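Side-chain contacts in annexin B22 (Schistosoma mansoni, PDB 4MDU), which binds acidic phospholipid membranes in a calcium-dependent manner, aggregates liposomes when calcium is present, and takes part in worm reproduction and host-parasite interaction: residues L279-A282 with V283-A287; Y260-T263 with L264-I268. One frame throughout, in Å; residues are numbered along the deposited sequence.

Contact 1 (L279-A282 with V283-A287); sequences LLVA and VLRYA
V281 lays its CG1 methyl alongside the aliphatic stem of R285, one helical turn on, with CG1 of V281 3.5 Å from CD of R285. The two side chains run side by side and point the same way. R285 starts with CG beside its own backbone N (chi1 -67°), which brings this carbon over the preceding turn, 3.1 Å from the carbonyl O of V281; a bend at chi3 then turns the chain outward. At its end NH2 of R285 forms salt bridges with the carboxylates of D289 and E296. On another side of the helix L279 and V283 make the equivalent pair, more loosely, with CD1 of L279 4.1 Å from CG2 of V283. That CG2 also lies 3.4 Å from the carbonyl O of L279, close to the carbonyl that its own N-H binds. Both are i to i+4 pairs of helix 274-288, held by its backbone N-H...O bonds, and L279 to R285 fall in what is predicted to be the third annexin repeat. V283 N donates to L279 O at 2.9 Å, and R285 N makes the matching bond to V281 O. Farther along, Y286 N donates to A282 O at 2.7 Å, with a more bent N-H...O angle of 146°. The ring of Y286 leads away from this turn; its OH is hydrogen-bonded to R319 and the ring takes a cation-pi contact from R290. Several helices pack around this one: L279 meets helix 177-187, A282 and V283 touch helix 128-136, while L280, V281 and L284 face helix 264-271.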
# COMPACT_ATOMS: atom_id res chain seq x y z
N LEU B 279 5.09 -2.77 7.52
CA LEU B 279 5.55 -3.99 8.17
C LEU B 279 5.95 -3.71 9.63
O LEU B 279 5.46 -4.36 10.56
CB LEU B 279 6.71 -4.62 7.37
CG LEU B 279 7.40 -5.83 8.03
CD1 LEU B 279 6.38 -6.91 8.31
CD2 LEU B 279 8.55 -6.39 7.18
N LEU B 280 6.82 -2.73 9.84
CA LEU B 280 7.23 -2.36 11.20
C LEU B 280 6.02 -1.99 12.06
O LEU B 280 5.91 -2.41 13.21
CB LEU B 280 8.21 -1.18 11.18
CG LEU B 280 9.56 -1.43 10.50
CD1 LEU B 280 10.43 -0.17 10.51
CD2 LEU B 280 10.26 -2.54 11.21
N VAL B 281 5.10 -1.20 11.50
CA VAL B 281 3.93 -0.79 12.26
C VAL B 281 3.06 -1.99 12.61
O VAL B 281 2.61 -2.12 13.76
CB VAL B 281 3.09 0.26 11.52
CG1 VAL B 281 1.71 0.36 12.17
CG2 VAL B 281 3.80 1.62 11.52
N ALA B 282 2.86 -2.86 11.63
CA ALA B 282 2.13 -4.10 11.88
C ALA B 282 2.76 -4.89 13.05
O ALA B 282 2.06 -5.27 13.99
CB ALA B 282 2.07 -4.97 10.64
N VAL B 283 4.06 -5.14 12.96
CA VAL B 283 4.73 -5.95 13.99
C VAL B 283 4.63 -5.31 15.38
O VAL B 283 4.30 -5.99 16.36
CB VAL B 283 6.19 -6.22 13.64
CG1 VAL B 283 6.93 -6.89 14.83
CG2 VAL B 283 6.30 -7.08 12.37
N LEU B 284 4.88 -4.01 15.46
CA LEU B 284 4.81 -3.30 16.74
C LEU B 284 3.41 -3.37 17.32
O LEU B 284 3.22 -3.66 18.51
CB LEU B 284 5.23 -1.83 16.58
CG LEU B 284 5.25 -0.99 17.87
CD1 LEU B 284 6.02 -1.70 18.98
CD2 LEU B 284 5.81 0.41 17.59
N ARG B 285 2.42 -3.13 16.45
CA ARG B 285 1.04 -3.08 16.89
C ARG B 285 0.54 -4.48 17.21
O ARG B 285 -0.32 -4.66 18.06
CB ARG B 285 0.15 -2.39 15.85
CG ARG B 285 0.45 -0.89 15.68
CD ARG B 285 -0.60 -0.18 14.77
NE ARG B 285 -1.92 -0.14 15.41
CZ ARG B 285 -3.08 0.07 14.77
NH1 ARG B 285 -3.12 0.26 13.45
NH2 ARG B 285 -4.20 0.07 15.47
N TYR B 286 1.11 -5.49 16.55
CA TYR B 286 0.78 -6.86 16.90
C TYR B 286 1.11 -7.10 18.37
O TYR B 286 0.44 -7.87 19.07
CB TYR B 286 1.57 -7.86 16.04
CG TYR B 286 1.10 -9.28 16.26
CD1 TYR B 286 1.80 -10.16 17.08
CD2 TYR B 286 -0.09 -9.72 15.70
CE1 TYR B 286 1.34 -11.46 17.29
CE2 TYR B 286 -0.55 -11.00 15.91
CZ TYR B 286 0.15 -11.87 16.70
OH TYR B 286 -0.36 -13.14 16.88
N ALA B 287 2.16 -6.43 18.82
CA ALA B 287 2.55 -6.52 20.21
C ALA B 287 1.73 -5.59 21.10
O ALA B 287 1.14 -6.05 22.07
CB ALA B 287 4.03 -6.23 20.36

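Contact 2 (Y260-T263 with L264-I268); sequences YGKT and LLEHI
K262 and T263 run extended into the helix that begins at L264, with T263 at the N-cap. T263 and E266 form a capping box. OG1 of T263 accepts from the backbone N of E266 at 2.8 Å, a position it gains by standing between its own backbone N and carbonyl carbon (chi1 68°). In return OE1 of E266 accepts from the backbone N of T263 at 3.0 Å, met from above the carboxylate plane, 41° out of it. The two side chains cross at about a right angle, with CG of E266 3.0 Å from OG1 of T263. The first helical bond, H267 N to T263 O, spans 3.0 Å. K262 slants across E266, CG of K262 lying 3.3 Å from OE1 of E266; its amino group, not in contact with that carboxylate, makes a weak hydrogen bond to S270. Inward, H267 NE2 is hydrogen-bonded to the carbonyl of L222, and L264 packs among helices 212-224, 236-243, 246-260 and 274-288, while L265 touches the last through V281.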
# COMPACT_ATOMS: atom_id res chain seq x y z
N TYR B 260 12.10 9.59 25.73
CA TYR B 260 12.17 10.57 24.65
C TYR B 260 10.90 11.42 24.44
O TYR B 260 10.90 12.33 23.61
CB TYR B 260 12.60 9.90 23.35
CG TYR B 260 13.87 9.08 23.52
CD1 TYR B 260 15.09 9.70 23.70
CD2 TYR B 260 13.83 7.70 23.51
CE1 TYR B 260 16.25 8.97 23.87
CE2 TYR B 260 14.98 6.96 23.67
CZ TYR B 260 16.19 7.60 23.85
OH TYR B 260 17.34 6.88 24.01
N GLY B 261 9.85 11.11 25.18
CA GLY B 261 8.60 11.86 25.08
C GLY B 261 7.91 11.77 23.73
O GLY B 261 7.17 12.68 23.34
N LYS B 262 8.15 10.68 23.02
CA LYS B 262 7.51 10.43 21.74
C LYS B 262 7.28 8.91 21.67
O LYS B 262 8.16 8.14 22.04
CB LYS B 262 8.43 10.91 20.60
CG LYS B 262 7.95 10.63 19.18
CD LYS B 262 8.72 11.49 18.17
CE LYS B 262 8.35 11.13 16.72
NZ LYS B 262 8.70 12.21 15.75
N THR B 263 6.09 8.47 21.27
CA THR B 263 5.85 7.03 21.24
C THR B 263 6.81 6.35 20.28
O THR B 263 7.33 6.98 19.35
CB THR B 263 4.39 6.63 20.88
OG1 THR B 263 4.11 6.98 19.51
CG2 THR B 263 3.40 7.33 21.79
N LEU B 264 7.07 5.07 20.51
CA LEU B 264 7.91 4.30 19.61
C LEU B 264 7.20 4.18 18.27
O LEU B 264 7.83 4.24 17.21
CB LEU B 264 8.22 2.93 20.20
CG LEU B 264 8.96 1.98 19.25
CD1 LEU B 264 10.22 2.63 18.70
CD2 LEU B 264 9.27 0.67 19.99
N LEU B 265 5.88 4.04 18.32
CA LEU B 265 5.07 4.02 17.10
C LEU B 265 5.26 5.30 16.30
O LEU B 265 5.55 5.26 15.10
CB LEU B 265 3.57 3.83 17.42
CG LEU B 265 2.65 3.72 16.20
CD1 LEU B 265 3.00 2.48 15.36
CD2 LEU B 265 1.18 3.70 16.59
N GLU B 266 5.11 6.45 16.96
CA GLU B 266 5.26 7.73 16.30
C GLU B 266 6.61 7.80 15.64
O GLU B 266 6.75 8.26 14.51
CB GLU B 266 5.15 8.88 17.30
CG GLU B 266 3.73 9.28 17.63
CD GLU B 266 3.65 10.27 18.79
OE1 GLU B 266 4.65 10.41 19.54
OE2 GLU B 266 2.59 10.90 18.95
N HIS B 267 7.62 7.35 16.38
CA HIS B 267 8.99 7.38 15.90
C HIS B 267 9.07 6.60 14.60
O HIS B 267 9.53 7.12 13.58
CB HIS B 267 9.92 6.78 16.96
CG HIS B 267 11.36 6.80 16.57
ND1 HIS B 267 12.02 7.95 16.20
CD2 HIS B 267 12.28 5.81 16.50
CE1 HIS B 267 13.28 7.67 15.91
NE2 HIS B 267 13.46 6.38 16.09
N ILE B 268 8.63 5.36 14.64
CA ILE B 268 8.67 4.51 13.45
C ILE B 268 7.91 5.16 12.30
O ILE B 268 8.39 5.20 11.17
CB ILE B 268 8.10 3.11 13.75
CG1 ILE B 268 9.16 2.31 14.54
CG2 ILE B 268 7.68 2.42 12.46
CD1 ILE B 268 8.73 0.94 14.96

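Overall arrangement
Contact 2 comes first along the chain, where the loop after helix 246-260 enters helix 264-271; contact 1 follows on helix 274-288, the next helix. Contact 2 and most of contact 1 fall in what is predicted to be the third annexin repeat. Their centres are 13 Å apart, on the same side of the chain's centre. The two helices pack directly: CD2 of L284 lies 3.9 Å from CG of L264, and CB of L280 is 3.9 Å from CG2 of I268. Contact 1 is buried, about 13 Å from the chain's centre; contact 2 is partly buried, about 26 Å out. The helix that begins at the capping box carries L264, L265 and I268 against helix 274-288.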